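Local coordinates for PILD processed protein (Shewanella oneidensis, PDB 4D40) that is a type IV pilin, probably assembling through its N-terminal helix into the thin surface fibres of this metal-reducing bacterium, probably for adhesion, at residues S56-P61 with C69-L74. Numbering follows the deposited sequence.
Sequences SLKAVP and CGTLSL
L57 and A59 each exchange two backbone hydrogen bonds with the partner strand, L57 with L74 and A59 with L72. The straightest runs from A59 N to L72 O (2.8 Å, N-H...O 169°); in the return bond, L72 N reaches A59 O at 2.9 Å. Between these two pairs, K58 faces S73 as a non-hydrogen-bonded pair, and CA-H...O contacts add to the seam, S73 CA lying 3.1 Å from L57 O. On the face of L57, A59, L72 and L74 the side chains are buried: L57 against S16 and L20 and L72 against R6 of helix 2-27, A59 against Y42 and F44 of the neighbouring strand; here A59 CB lies 4.3 Å from L72 CB. On the other face the K58 chain passes alongside S73, CG to CB 3.9 Å, then bends at its last torsion (chi4 68°), bringing NZ to S56 OG at 2.7 Å. Cutting K58 back to an alanine would probably leave that hydroxyl without its ammonium partner and uncover S73 CB. Farther along this face V60 and T71 lie side by side, their CG2 methyls 3.8 Å apart. At the end of the pairing the CG-CD edge of the P61 ring meets the G70 carbonyl, CD to O 3.3 Å, just after C69, which is disulfide-bonded to C86. Such pairing is that of a beta hairpin, here the two central strands of the antiparallel sheet that packs on the N-terminal helix in the type IV pilin fold.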
ATOM      1  N   SER A  56      -1.380   0.741   7.840  1.00 19.45           N
ATOM      2  CA  SER A  56      -1.397  -0.288   6.817  1.00 20.97           C
ATOM      3  C   SER A  56      -1.897   0.308   5.514  1.00 20.79           C
ATOM      4  O   SER A  56      -2.986   0.886   5.470  1.00 21.57           O
ATOM      5  CB  SER A  56      -2.290  -1.455   7.223  1.00 20.05           C
ATOM      6  OG  SER A  56      -2.435  -2.362   6.141  1.00 21.01           O
ATOM      7  N   LEU A  57      -1.088   0.169   4.469  1.00 16.45           N
ATOM      8  CA  LEU A  57      -1.500   0.498   3.108  1.00 17.67           C
ATOM      9  C   LEU A  57      -1.865  -0.798   2.413  1.00 18.92           C
ATOM     10  O   LEU A  57      -1.114  -1.773   2.504  1.00 18.74           O
ATOM     11  CB  LEU A  57      -0.380   1.207   2.342  1.00 19.14           C
ATOM     12  CG  LEU A  57      -0.143   2.679   2.657  1.00 17.41           C
ATOM     13  CD1 LEU A  57       1.219   3.127   2.117  1.00 21.30           C
ATOM     14  CD2 LEU A  57      -1.260   3.524   2.065  1.00 19.64           C
ATOM     15  N   LYS A  58      -3.007  -0.834   1.726  1.00 18.07           N
ATOM     16  CA  LYS A  58      -3.384  -2.042   1.006  1.00 16.36           C
ATOM     17  C   LYS A  58      -3.779  -1.746  -0.422  1.00 21.33           C
ATOM     18  O   LYS A  58      -4.304  -0.675  -0.730  1.00 21.59           O
ATOM     19  CB  LYS A  58      -4.540  -2.767   1.692  1.00 20.88           C
ATOM     20  CG  LYS A  58      -4.226  -3.235   3.100  1.00 21.48           C
ATOM     21  CD  LYS A  58      -5.352  -4.089   3.648  1.00 27.58           C
ATOM     22  CE  LYS A  58      -4.902  -4.883   4.854  1.00 35.29           C
ATOM     23  NZ  LYS A  58      -4.643  -3.979   5.997  1.00 33.06           N
ATOM     24  N   ALA A  59      -3.519  -2.730  -1.273  1.00 21.44           N
ATOM     25  CA  ALA A  59      -3.983  -2.736  -2.652  1.00 18.19           C
ATOM     26  C   ALA A  59      -4.790  -4.003  -2.872  1.00 16.96           C
ATOM     27  O   ALA A  59      -4.238  -5.104  -2.889  1.00 20.45           O
ATOM     28  CB  ALA A  59      -2.817  -2.668  -3.613  1.00 18.31           C
ATOM     29  N   VAL A  60      -6.100  -3.838  -3.026  1.00 18.98           N
ATOM     30  CA  VAL A  60      -7.014  -4.965  -3.175  1.00 19.31           C
ATOM     31  C   VAL A  60      -7.381  -5.137  -4.634  1.00 20.02           C
ATOM     32  O   VAL A  60      -8.001  -4.248  -5.212  1.00 23.73           O
ATOM     33  CB  VAL A  60      -8.300  -4.765  -2.347  1.00 22.02           C
ATOM     34  CG1 VAL A  60      -9.262  -5.937  -2.550  1.00 26.06           C
ATOM     35  CG2 VAL A  60      -7.964  -4.597  -0.876  1.00 22.32           C
ATOM     36  N   PRO A  61      -7.017  -6.281  -5.231  1.00 21.43           N
ATOM     37  CA  PRO A  61      -7.376  -6.459  -6.642  1.00 22.05           C
ATOM     38  C   PRO A  61      -8.881  -6.514  -6.871  1.00 23.63           C
ATOM     39  O   PRO A  61      -9.621  -7.020  -6.033  1.00 29.16           O
ATOM     40  CB  PRO A  61      -6.716  -7.793  -7.005  1.00 27.74           C
ATOM     41  CG  PRO A  61      -6.591  -8.521  -5.714  1.00 27.33           C
ATOM     42  CD  PRO A  61      -6.320  -7.462  -4.688  1.00 23.81           C
ATOM     43  N   CYS A  69      -1.311 -13.189  -6.156  1.00 25.52           N
ATOM     44  CA  CYS A  69      -0.828 -12.592  -4.914  1.00 24.42           C
ATOM     45  C   CYS A  69      -1.952 -11.915  -4.140  1.00 26.82           C
ATOM     46  O   CYS A  69      -1.774 -11.522  -2.989  1.00 25.87           O
ATOM     47  CB  CYS A  69       0.296 -11.596  -5.197  1.00 22.88           C
ATOM     48  SG  CYS A  69       1.789 -12.435  -5.764  1.00 27.42           S
ATOM     49  N   GLY A  70      -3.113 -11.791  -4.766  1.00 25.68           N
ATOM     50  CA  GLY A  70      -4.272 -11.231  -4.099  1.00 26.21           C
ATOM     51  C   GLY A  70      -4.023  -9.842  -3.554  1.00 23.63           C
ATOM     52  O   GLY A  70      -3.418  -8.993  -4.213  1.00 24.78           O
ATOM     53  N   THR A  71      -4.478  -9.612  -2.331  1.00 25.41           N
ATOM     54  CA  THR A  71      -4.309  -8.313  -1.700  1.00 22.74           C
ATOM     55  C   THR A  71      -2.875  -8.102  -1.251  1.00 24.93           C
ATOM     56  O   THR A  71      -2.282  -8.961  -0.592  1.00 26.54           O
ATOM     57  CB  THR A  71      -5.248  -8.157  -0.496  1.00 23.73           C
ATOM     58  OG1 THR A  71      -6.604  -8.233  -0.951  1.00 26.91           O
ATOM     59  CG2 THR A  71      -5.020  -6.813   0.203  1.00 26.78           C
ATOM     60  N   LEU A  72      -2.338  -6.941  -1.609  1.00 23.33           N
ATOM     61  CA  LEU A  72      -0.982  -6.557  -1.252  1.00 21.44           C
ATOM     62  C   LEU A  72      -1.042  -5.556  -0.119  1.00 22.31           C
ATOM     63  O   LEU A  72      -1.895  -4.678  -0.121  1.00 22.28           O
ATOM     64  CB  LEU A  72      -0.263  -5.936  -2.443  1.00 21.25           C
ATOM     65  CG  LEU A  72      -0.400  -6.669  -3.769  1.00 21.40           C
ATOM     66  CD1 LEU A  72       0.039  -5.751  -4.896  1.00 23.71           C
ATOM     67  CD2 LEU A  72       0.401  -7.952  -3.766  1.00 27.08           C
ATOM     68  N   SER A  73      -0.148  -5.671   0.852  1.00 20.78           N
ATOM     69  CA  SER A  73      -0.091  -4.649   1.885  1.00 19.60           C
ATOM     70  C   SER A  73       1.336  -4.298   2.249  1.00 22.62           C
ATOM     71  O   SER A  73       2.267  -5.072   2.026  1.00 21.79           O
ATOM     72  CB  SER A  73      -0.847  -5.087   3.137  1.00 21.76           C
ATOM     73  OG  SER A  73      -0.179  -6.136   3.801  1.00 26.13           O
ATOM     74  N   LEU A  74       1.462  -3.107   2.820  1.00 19.75           N
ATOM     75  CA  LEU A  74       2.733  -2.520   3.221  1.00 19.69           C
ATOM     76  C   LEU A  74       2.479  -1.696   4.478  1.00 21.28           C
ATOM     77  O   LEU A  74       1.602  -0.835   4.470  1.00 19.04           O
ATOM     78  CB  LEU A  74       3.291  -1.652   2.094  1.00 18.79           C
ATOM     79  CG  LEU A  74       4.528  -0.802   2.387  1.00 21.94           C
ATOM     80  CD1 LEU A  74       5.642  -1.680   2.894  1.00 29.99           C
ATOM     81  CD2 LEU A  74       4.962  -0.051   1.134  1.00 29.29           C
TER